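Local coordinates for protein computational Design of Enzyme (Synthetic construct, PDB 3TP4) that is a computationally designed enzyme on a TIM-barrel scaffold related to glycosyl hydrolase family 26, probably intended to present an activated serine of a catalytic triad, at residues S179-Y187 and W217-G225; Y234-L245 and I267-K276. All coordinates share one frame; numbering follows the deposited sequence.

Both interactions lie in the TIM barrel and come in series along the chain: interaction 1 (179-187 with 217-225) closes before interaction 2 (234-245 with 267-276) opens, their centres about 15 Å apart. Interaction 1 joins a loop and the first helical turn after it, following parallel strand 168-174, to the loop after strand 213-217. Interaction 2 packs the start of the next strand, 242-249, and the loop leading into it, against the end of helix 254-274. The two meet where strands 213-217 and 242-249 pair, with Trp-217 O probably hydrogen-bonded to Gly-244 N. One connected part of the barrel is thus held at the loop rim by interaction 1 and on its outer, helical layer by interaction 2.

Interaction 1. Residues S179-Y187 and W217-G225; sequences SWFWWGAAY and WGPGGGFGG. With ACY (acetic acid), chain C.
Trp-182 and Gly-221 meet at the C-terminal rim of the TIM barrel, where a loop and the first turn of the helix after it, following strand 168-174, join the loop after strand 213-217. The hydrogen bonding is led by the indole: Trp-182 NE1 donates to Gly-221 O over 2.8 Å in an almost straight bond (174°), with the acceptor in the plane of the ring, which helps fix the rotation of the indole. In the other direction, Gly-221 N gives a weak, bent bond to Trp-180 O. Water 1 adds a bridge, accepting from Trp-183 N and donating to Pro-219 O at 2.8 Å.

Aromatic packing follows. The Trp-182 five-membered ring and the Phe-223 ring are nearly parallel, at 22°, but so far slid apart that they barely overlap, and contact runs through Trp-182 CZ2 and Phe-223 CE1 at 3.4 Å. With CG of Trp-182 beside its own backbone N (chi1 -61°), the indole also sends CE3 over the centre of the Tyr-187 ring. Tyr-187 OH reaches across to Pro-219 CB at 3.4 Å.

The lack of side chains at Gly-220 and Gly-222 makes the close approach possible. A side chain on Gly-220 would collide with Trp-180 O and Trp-182 CD1, and one on Gly-222 with the Trp-180 indole. Both segments also contact strand 242-249: Gly-220 makes a backbone hydrogen bond with Asp-246, and the Phe-181 ring packs edge-to-face with Tyr-248.

An acetic acid molecule, probably from the crystallisation liquor, takes a 2.7 Å hydrogen bond on its atom O from Trp-180 N.

Interaction 2. Residues Y234-L245 and I267-K276; sequences YPGDAFVDVLGL and IAEIADEKGK
Lys-276 and Lys-274 both run extended as far as CE and then bend at the last torsion (chi4 -54° and -62°), which turns the two ammonium groups onto different parts of Asp-237. The Lys-274 and Asp-237 side chains cross at about a right angle, and Lys-274 NZ makes a salt bridge to Asp-237 OD1 at 2.8 Å, on the syn lone pair. The anti lone pair of the same OD1 receives Tyr-234 OH at 2.6 Å, so two donors hold the carboxylate in place.

Lys-276 NZ instead binds backbone. It donates to Asp-237 O at 2.9 Å, in the carbonyl plane, and to Val-240 O at 2.9 Å, nearly in line with the C=O bond (176°). Water 2 accepts a weak bond from Lys-276 NZ and lies close to Asp-241 OD1, which also takes a hydrogen bond from Val-9 N. A leucine in place of Lys-276 would probably leave the carbonyls of Asp-237 and Val-240 without this shared donor and the loop before the strand freer to move.

These polar contacts flank the beta-alpha-beta unit formed by strand 242-249, helix 254-274 and strand 277-278, part of the TIM barrel. The helix ends in a Schellman motif at Gly-275, and the chain turns there to bring Lys-276 back to the strand.

Apolar packing continues along the helix. Leu-243 directs CD1 at the helix, 3.7 Å from Ile-270 CG2 and 4.0 Å from Ala-271 CB, while Tyr-230 touches both Leu-243 and Ile-270. One turn earlier, Ile-267 CD1 meets Leu-245 CB at 3.9 Å.

Interaction 1. Residues S179-Y187 and W217-G225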
loop_
_atom_site.group_PDB
_atom_site.type_symbol
_atom_site.label_atom_id
_atom_site.label_comp_id
_atom_site.label_asym_id
_atom_site.label_seq_id
_atom_site.Cartn_x
_atom_site.Cartn_y
_atom_site.Cartn_z
ATOM N N SER A 179 -13.954 -10.226 2.558
ATOM C CA SER A 179 -14.151 -10.153 1.102
ATOM C C SER A 179 -14.083 -8.725 0.557
ATOM O O SER A 179 -13.854 -8.519 -0.647
ATOM C CB SER A 179 -15.473 -10.801 0.672
ATOM O OG SER A 179 -15.279 -12.156 0.292
ATOM N N TRP A 180 -14.310 -7.743 1.431
ATOM C CA TRP A 180 -14.240 -6.343 1.020
ATOM C C TRP A 180 -13.063 -5.611 1.633
ATOM O O TRP A 180 -12.746 -4.504 1.199
ATOM C CB TRP A 180 -15.536 -5.586 1.333
ATOM C CG TRP A 180 -16.756 -6.224 0.762
ATOM C CD1 TRP A 180 -17.765 -6.851 1.459
ATOM C CD2 TRP A 180 -17.107 -6.319 -0.626
ATOM N NE1 TRP A 180 -18.722 -7.310 0.586
ATOM C CE2 TRP A 180 -18.345 -6.999 -0.699
ATOM C CE3 TRP A 180 -16.501 -5.885 -1.813
ATOM C CZ2 TRP A 180 -18.988 -7.263 -1.916
ATOM C CZ3 TRP A 180 -17.137 -6.148 -3.024
ATOM C CH2 TRP A 180 -18.371 -6.829 -3.063
ATOM N N PHE A 181 -12.454 -6.199 2.664
ATOM C CA PHE A 181 -11.167 -5.725 3.178
ATOM C C PHE A 181 -11.152 -4.287 3.723
ATOM O O PHE A 181 -10.154 -3.581 3.559
ATOM C CB PHE A 181 -10.069 -5.853 2.090
ATOM C CG PHE A 181 -9.971 -7.226 1.457
ATOM C CD1 PHE A 181 -9.159 -8.207 2.005
ATOM C CD2 PHE A 181 -10.672 -7.521 0.297
ATOM C CE1 PHE A 181 -9.063 -9.465 1.415
ATOM C CE2 PHE A 181 -10.585 -8.776 -0.300
ATOM C CZ PHE A 181 -9.777 -9.750 0.259
ATOM N N TRP A 182 -12.228 -3.832 4.363
ATOM C CA TRP A 182 -12.161 -2.523 5.009
ATOM C C TRP A 182 -11.507 -2.705 6.371
ATOM O O TRP A 182 -11.886 -3.600 7.123
ATOM C CB TRP A 182 -13.549 -1.914 5.243
ATOM C CG TRP A 182 -14.398 -1.635 4.040
ATOM C CD1 TRP A 182 -14.378 -2.279 2.831
ATOM C CD2 TRP A 182 -15.422 -0.643 3.951
ATOM N NE1 TRP A 182 -15.335 -1.742 1.999
ATOM C CE2 TRP A 182 -15.986 -0.734 2.662
ATOM C CE3 TRP A 182 -15.918 0.315 4.840
ATOM C CZ2 TRP A 182 -17.027 0.099 2.240
ATOM C CZ3 TRP A 182 -16.943 1.147 4.419
ATOM C CH2 TRP A 182 -17.489 1.032 3.137
ATOM N N TRP A 183 -10.547 -1.855 6.710
ATOM C CA TRP A 183 -9.963 -1.914 8.049
ATOM C C TRP A 183 -10.879 -1.144 8.982
ATOM O O TRP A 183 -10.898 0.086 8.953
ATOM C CB TRP A 183 -8.568 -1.277 8.075
ATOM C CG TRP A 183 -7.849 -1.502 9.389
ATOM C CD1 TRP A 183 -8.230 -2.342 10.401
ATOM C CD2 TRP A 183 -6.628 -0.884 9.820
ATOM N NE1 TRP A 183 -7.321 -2.283 11.436
ATOM C CE2 TRP A 183 -6.327 -1.403 11.103
ATOM C CE3 TRP A 183 -5.757 0.052 9.248
ATOM C CZ2 TRP A 183 -5.194 -1.011 11.821
ATOM C CZ3 TRP A 183 -4.630 0.438 9.962
ATOM C CH2 TRP A 183 -4.360 -0.091 11.235
ATOM N N GLY A 184 -11.662 -1.854 9.790
ATOM C CA GLY A 184 -12.617 -1.191 10.667
ATOM C C GLY A 184 -12.025 -0.074 11.532
ATOM O O GLY A 184 -12.642 0.975 11.716
ATOM N N ALA A 185 -10.826 -0.283 12.068
ATOM C CA ALA A 185 -10.222 0.749 12.911
ATOM C C ALA A 185 -9.947 2.030 12.121
ATOM O O ALA A 185 -10.146 3.135 12.622
ATOM C CB ALA A 185 -8.950 0.234 13.574
ATOM N N ALA A 186 -9.510 1.879 10.875
ATOM C CA ALA A 186 -9.189 3.038 10.039
ATOM C C ALA A 186 -10.437 3.839 9.685
ATOM O O ALA A 186 -10.435 5.079 9.695
ATOM C CB ALA A 186 -8.429 2.596 8.757
ATOM N N TYR A 187 -11.516 3.134 9.369
ATOM C CA TYR A 187 -12.778 3.812 9.101
ATOM C C TYR A 187 -13.346 4.458 10.371
ATOM O O TYR A 187 -13.970 5.528 10.317
ATOM C CB TYR A 187 -13.777 2.834 8.474
ATOM C CG TYR A 187 -13.547 2.680 6.993
ATOM C CD1 TYR A 187 -12.649 1.742 6.507
ATOM C CD2 TYR A 187 -14.182 3.516 6.090
ATOM C CE1 TYR A 187 -12.424 1.611 5.154
ATOM C CE2 TYR A 187 -13.961 3.396 4.735
ATOM C CZ TYR A 187 -13.082 2.443 4.274
ATOM O OH TYR A 187 -12.857 2.319 2.925
ATOM N N TRP A 217 -1.877 2.578 -1.585
ATOM C CA TRP A 217 -2.957 2.638 -0.609
ATOM C C TRP A 217 -4.231 2.169 -1.293
ATOM O O TRP A 217 -4.587 2.670 -2.354
ATOM C CB TRP A 217 -3.156 4.074 -0.124
ATOM C CG TRP A 217 -4.494 4.341 0.550
ATOM C CD1 TRP A 217 -4.810 4.136 1.876
ATOM C CD2 TRP A 217 -5.674 4.884 -0.065
ATOM N NE1 TRP A 217 -6.123 4.535 2.115
ATOM C CE2 TRP A 217 -6.669 4.985 0.938
ATOM C CE3 TRP A 217 -5.990 5.291 -1.371
ATOM C CZ2 TRP A 217 -7.946 5.480 0.672
ATOM C CZ3 TRP A 217 -7.253 5.773 -1.630
ATOM C CH2 TRP A 217 -8.220 5.868 -0.613
ATOM N N GLY A 218 -4.907 1.199 -0.692
ATOM C CA GLY A 218 -6.223 0.782 -1.159
ATOM C C GLY A 218 -7.102 0.555 0.055
ATOM O O GLY A 218 -6.707 -0.172 0.967
ATOM N N PRO A 219 -8.290 1.184 0.091
ATOM C CA PRO A 219 -9.068 1.169 1.332
ATOM C C PRO A 219 -10.019 -0.023 1.450
ATOM O O PRO A 219 -10.715 -0.131 2.457
ATOM C CB PRO A 219 -9.859 2.473 1.253
ATOM C CG PRO A 219 -10.102 2.650 -0.208
ATOM C CD PRO A 219 -8.851 2.120 -0.899
ATOM N N GLY A 220 -10.040 -0.897 0.449
ATOM C CA GLY A 220 -10.958 -2.027 0.450
ATOM C C GLY A 220 -11.698 -2.102 -0.878
ATOM O O GLY A 220 -11.146 -1.739 -1.911
ATOM N N GLY A 221 -12.946 -2.562 -0.852
ATOM C CA GLY A 221 -13.749 -2.649 -2.062
ATOM C C GLY A 221 -15.240 -2.618 -1.799
ATOM O O GLY A 221 -15.676 -2.576 -0.647
ATOM N N GLY A 222 -16.018 -2.650 -2.880
ATOM C CA GLY A 222 -17.465 -2.610 -2.798
ATOM C C GLY A 222 -17.962 -1.258 -2.335
ATOM O O GLY A 222 -18.682 -1.167 -1.340
ATOM N N PHE A 223 -17.586 -0.210 -3.060
ATOM C CA PHE A 223 -17.972 1.149 -2.694
ATOM C C PHE A 223 -19.176 1.677 -3.461
ATOM O O PHE A 223 -19.708 2.735 -3.128
ATOM C CB PHE A 223 -16.764 2.098 -2.830
ATOM C CG PHE A 223 -15.632 1.745 -1.904
ATOM C CD1 PHE A 223 -15.720 2.028 -0.549
ATOM C CD2 PHE A 223 -14.494 1.100 -2.379
ATOM C CE1 PHE A 223 -14.692 1.687 0.320
ATOM C CE2 PHE A 223 -13.464 0.753 -1.520
ATOM C CZ PHE A 223 -13.556 1.047 -0.168
ATOM N N GLY A 224 -19.621 0.941 -4.481
ATOM C CA GLY A 224 -20.738 1.398 -5.294
ATOM C C GLY A 224 -20.346 2.648 -6.055
ATOM O O GLY A 224 -21.191 3.471 -6.438
ATOM N N GLY A 225 -19.044 2.799 -6.264
ATOM C CA GLY A 225 -18.525 3.941 -6.992
ATOM C C GLY A 225 -18.686 5.247 -6.247
ATOM O O GLY A 225 -18.613 6.317 -6.860
HETATM C C ACY C . -16.449 -8.079 4.266
HETATM O O ACY C . -15.401 -7.471 3.878
HETATM O OXT ACY C . -17.238 -7.535 5.096
HETATM C CH3 ACY C . -16.835 -9.387 3.651
HETATM O O HOH W 1 -9.225 -0.133 4.857
#

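Interaction 2. Residues Y234-L245 and I267-K276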
loop_
_atom_site.group_PDB
_atom_site.type_symbol
_atom_site.label_atom_id
_atom_site.label_comp_id
_atom_site.label_asym_id
_atom_site.label_seq_id
_atom_site.Cartn_x
_atom_site.Cartn_y
_atom_site.Cartn_z
ATOM N N TYR A 234 -8.106 8.262 2.945
ATOM C CA TYR A 234 -7.055 8.664 2.014
ATOM C C TYR A 234 -5.961 9.492 2.698
ATOM O O TYR A 234 -6.250 10.516 3.300
ATOM C CB TYR A 234 -7.672 9.487 0.892
ATOM C CG TYR A 234 -6.695 9.929 -0.177
ATOM C CD1 TYR A 234 -5.896 9.000 -0.842
ATOM C CD2 TYR A 234 -6.599 11.269 -0.550
ATOM C CE1 TYR A 234 -5.014 9.399 -1.832
ATOM C CE2 TYR A 234 -5.721 11.677 -1.548
ATOM C CZ TYR A 234 -4.928 10.734 -2.179
ATOM O OH TYR A 234 -4.054 11.124 -3.166
ATOM N N PRO A 235 -4.697 9.053 2.603
ATOM C CA PRO A 235 -3.617 9.778 3.288
ATOM C C PRO A 235 -3.256 11.129 2.660
ATOM O O PRO A 235 -2.669 11.967 3.343
ATOM C CB PRO A 235 -2.421 8.806 3.193
ATOM C CG PRO A 235 -3.013 7.491 2.967
ATOM C CD PRO A 235 -4.238 7.754 2.104
ATOM N N GLY A 236 -3.582 11.335 1.388
ATOM C CA GLY A 236 -3.285 12.602 0.734
ATOM C C GLY A 236 -2.377 12.464 -0.476
ATOM O O GLY A 236 -1.583 11.526 -0.559
ATOM N N ASP A 237 -2.473 13.421 -1.398
ATOM C CA ASP A 237 -1.695 13.396 -2.635
ATOM C C ASP A 237 -0.184 13.349 -2.420
ATOM O O ASP A 237 0.541 12.758 -3.222
ATOM C CB ASP A 237 -2.022 14.606 -3.509
ATOM C CG ASP A 237 -3.483 14.664 -3.913
ATOM O OD1 ASP A 237 -4.206 13.659 -3.756
ATOM O OD2 ASP A 237 -3.903 15.727 -4.407
ATOM N N ALA A 238 0.302 13.973 -1.353
ATOM C CA ALA A 238 1.743 13.996 -1.103
ATOM C C ALA A 238 2.253 12.665 -0.569
ATOM O O ALA A 238 3.448 12.505 -0.333
ATOM C CB ALA A 238 2.097 15.116 -0.120
ATOM N N PHE A 239 1.349 11.711 -0.374
ATOM C CA PHE A 239 1.701 10.481 0.343
ATOM C C PHE A 239 1.436 9.173 -0.400
ATOM O O PHE A 239 1.942 8.126 0.000
ATOM C CB PHE A 239 0.992 10.455 1.702
ATOM C CG PHE A 239 1.408 11.577 2.602
ATOM C CD1 PHE A 239 2.575 11.485 3.336
ATOM C CD2 PHE A 239 0.655 12.738 2.682
ATOM C CE1 PHE A 239 2.992 12.529 4.154
ATOM C CE2 PHE A 239 1.054 13.788 3.503
ATOM C CZ PHE A 239 2.229 13.675 4.246
ATOM N N VAL A 240 0.650 9.235 -1.470
ATOM C CA VAL A 240 0.239 8.037 -2.205
ATOM C C VAL A 240 0.630 8.123 -3.687
ATOM O O VAL A 240 0.345 9.130 -4.339
ATOM C CB VAL A 240 -1.294 7.857 -2.130
ATOM C CG1 VAL A 240 -1.736 6.649 -2.963
ATOM C CG2 VAL A 240 -1.751 7.709 -0.670
ATOM N N ASP A 241 1.282 7.080 -4.207
ATOM C CA ASP A 241 1.582 6.986 -5.644
ATOM C C ASP A 241 0.545 6.148 -6.408
ATOM O O ASP A 241 0.216 6.448 -7.561
ATOM C CB ASP A 241 2.952 6.338 -5.877
ATOM C CG ASP A 241 4.114 7.185 -5.370
ATOM O OD1 ASP A 241 4.218 8.376 -5.760
ATOM O OD2 ASP A 241 4.928 6.638 -4.585
ATOM N N VAL A 242 0.055 5.091 -5.766
ATOM C CA VAL A 242 -0.828 4.099 -6.409
ATOM C C VAL A 242 -2.117 3.927 -5.606
ATOM O O VAL A 242 -2.072 3.611 -4.415
ATOM C CB VAL A 242 -0.150 2.701 -6.505
ATOM C CG1 VAL A 242 -1.131 1.639 -7.037
ATOM C CG2 VAL A 242 1.110 2.749 -7.381
ATOM N N LEU A 243 -3.256 4.116 -6.270
ATOM C CA LEU A 243 -4.559 4.002 -5.634
ATOM C C LEU A 243 -5.138 2.636 -5.940
ATOM O O LEU A 243 -5.205 2.236 -7.113
ATOM C CB LEU A 243 -5.506 5.074 -6.173
ATOM C CG LEU A 243 -5.003 6.513 -6.081
ATOM C CD1 LEU A 243 -5.892 7.432 -6.895
ATOM C CD2 LEU A 243 -4.973 6.953 -4.645
ATOM N N GLY A 244 -5.578 1.933 -4.903
ATOM C CA GLY A 244 -5.982 0.544 -5.052
ATOM C C GLY A 244 -7.450 0.226 -4.808
ATOM O O GLY A 244 -8.271 1.113 -4.586
ATOM N N LEU A 245 -7.761 -1.066 -4.857
ATOM C CA LEU A 245 -9.115 -1.576 -4.690
ATOM C C LEU A 245 -8.992 -3.066 -4.456
ATOM O O LEU A 245 -8.296 -3.759 -5.208
ATOM C CB LEU A 245 -9.941 -1.365 -5.963
ATOM C CG LEU A 245 -11.417 -1.753 -5.849
ATOM C CD1 LEU A 245 -12.196 -0.634 -5.132
ATOM C CD2 LEU A 245 -12.022 -2.015 -7.241
ATOM N N ILE A 267 -11.760 4.515 -9.349
ATOM C CA ILE A 267 -10.359 4.676 -8.982
ATOM C C ILE A 267 -9.498 5.194 -10.142
ATOM O O ILE A 267 -8.569 5.961 -9.920
ATOM C CB ILE A 267 -9.739 3.416 -8.326
ATOM C CG1 ILE A 267 -9.546 2.283 -9.334
ATOM C CG2 ILE A 267 -10.582 2.958 -7.119
ATOM C CD1 ILE A 267 -8.729 1.126 -8.742
ATOM N N ALA A 268 -9.800 4.756 -11.365
ATOM C CA ALA A 268 -9.090 5.229 -12.548
ATOM C C ALA A 268 -9.322 6.730 -12.727
ATOM O O ALA A 268 -8.411 7.467 -13.096
ATOM C CB ALA A 268 -9.561 4.477 -13.791
ATOM N N GLU A 269 -10.556 7.165 -12.473
ATOM C CA GLU A 269 -10.915 8.572 -12.627
ATOM C C GLU A 269 -10.182 9.415 -11.598
ATOM O O GLU A 269 -9.647 10.477 -11.921
ATOM C CB GLU A 269 -12.421 8.759 -12.471
ATOM C CG GLU A 269 -13.230 8.352 -13.694
ATOM C CD GLU A 269 -14.730 8.362 -13.432
ATOM O OE1 GLU A 269 -15.151 8.738 -12.315
ATOM O OE2 GLU A 269 -15.488 7.985 -14.346
ATOM N N ILE A 270 -10.153 8.939 -10.356
ATOM C CA ILE A 270 -9.454 9.672 -9.297
ATOM C C ILE A 270 -7.956 9.735 -9.591
ATOM O O ILE A 270 -7.324 10.793 -9.476
ATOM C CB ILE A 270 -9.714 9.040 -7.913
ATOM C CG1 ILE A 270 -11.201 9.159 -7.560
ATOM C CG2 ILE A 270 -8.851 9.712 -6.847
ATOM C CD1 ILE A 270 -11.621 8.348 -6.351
ATOM N N ALA A 271 -7.389 8.593 -9.975
ATOM C CA ALA A 271 -5.993 8.544 -10.381
ATOM C C ALA A 271 -5.731 9.561 -11.503
ATOM O O ALA A 271 -4.829 10.398 -11.399
ATOM C CB ALA A 271 -5.609 7.109 -10.828
ATOM N N ASP A 272 -6.518 9.489 -12.569
ATOM C CA ASP A 272 -6.333 10.408 -13.701
ATOM C C ASP A 272 -6.373 11.871 -13.272
ATOM O O ASP A 272 -5.552 12.674 -13.711
ATOM C CB ASP A 272 -7.365 10.151 -14.797
ATOM C CG ASP A 272 -7.103 8.859 -15.553
ATOM O OD1 ASP A 272 -6.015 8.260 -15.364
ATOM O OD2 ASP A 272 -7.982 8.445 -16.335
ATOM N N GLU A 273 -7.321 12.223 -12.408
ATOM C CA GLU A 273 -7.423 13.612 -11.961
ATOM C C GLU A 273 -6.205 14.033 -11.148
ATOM O O GLU A 273 -5.797 15.192 -11.188
ATOM C CB GLU A 273 -8.703 13.822 -11.161
ATOM C CG GLU A 273 -9.940 13.632 -12.011
ATOM C CD GLU A 273 -11.183 13.387 -11.187
ATOM O OE1 GLU A 273 -11.128 13.603 -9.953
ATOM O OE2 GLU A 273 -12.211 12.975 -11.776
ATOM N N LYS A 274 -5.602 13.091 -10.429
ATOM C CA LYS A 274 -4.470 13.438 -9.568
ATOM C C LYS A 274 -3.129 13.249 -10.267
ATOM O O LYS A 274 -2.090 13.587 -9.712
ATOM C CB LYS A 274 -4.511 12.636 -8.259
ATOM C CG LYS A 274 -5.735 12.972 -7.371
ATOM C CD LYS A 274 -5.821 12.049 -6.161
ATOM C CE LYS A 274 -6.988 12.430 -5.241
ATOM N NZ LYS A 274 -6.832 13.806 -4.696
ATOM N N GLY A 275 -3.158 12.714 -11.482
ATOM C CA GLY A 275 -1.934 12.390 -12.197
ATOM C C GLY A 275 -1.225 11.218 -11.539
ATOM O O GLY A 275 0.000 11.142 -11.537
ATOM N N LYS A 276 -2.005 10.312 -10.958
ATOM C CA LYS A 276 -1.456 9.155 -10.263
ATOM C C LYS A 276 -1.774 7.863 -11.009
ATOM O O LYS A 276 -2.378 7.884 -12.082
ATOM C CB LYS A 276 -2.005 9.087 -8.829
ATOM C CG LYS A 276 -1.546 10.274 -7.944
ATOM C CD LYS A 276 -2.048 10.132 -6.507
ATOM C CE LYS A 276 -1.640 11.353 -5.654
ATOM N NZ LYS A 276 -0.171 11.571 -5.722
HETATM O O HOH W 2 2.607 10.208 -6.726
#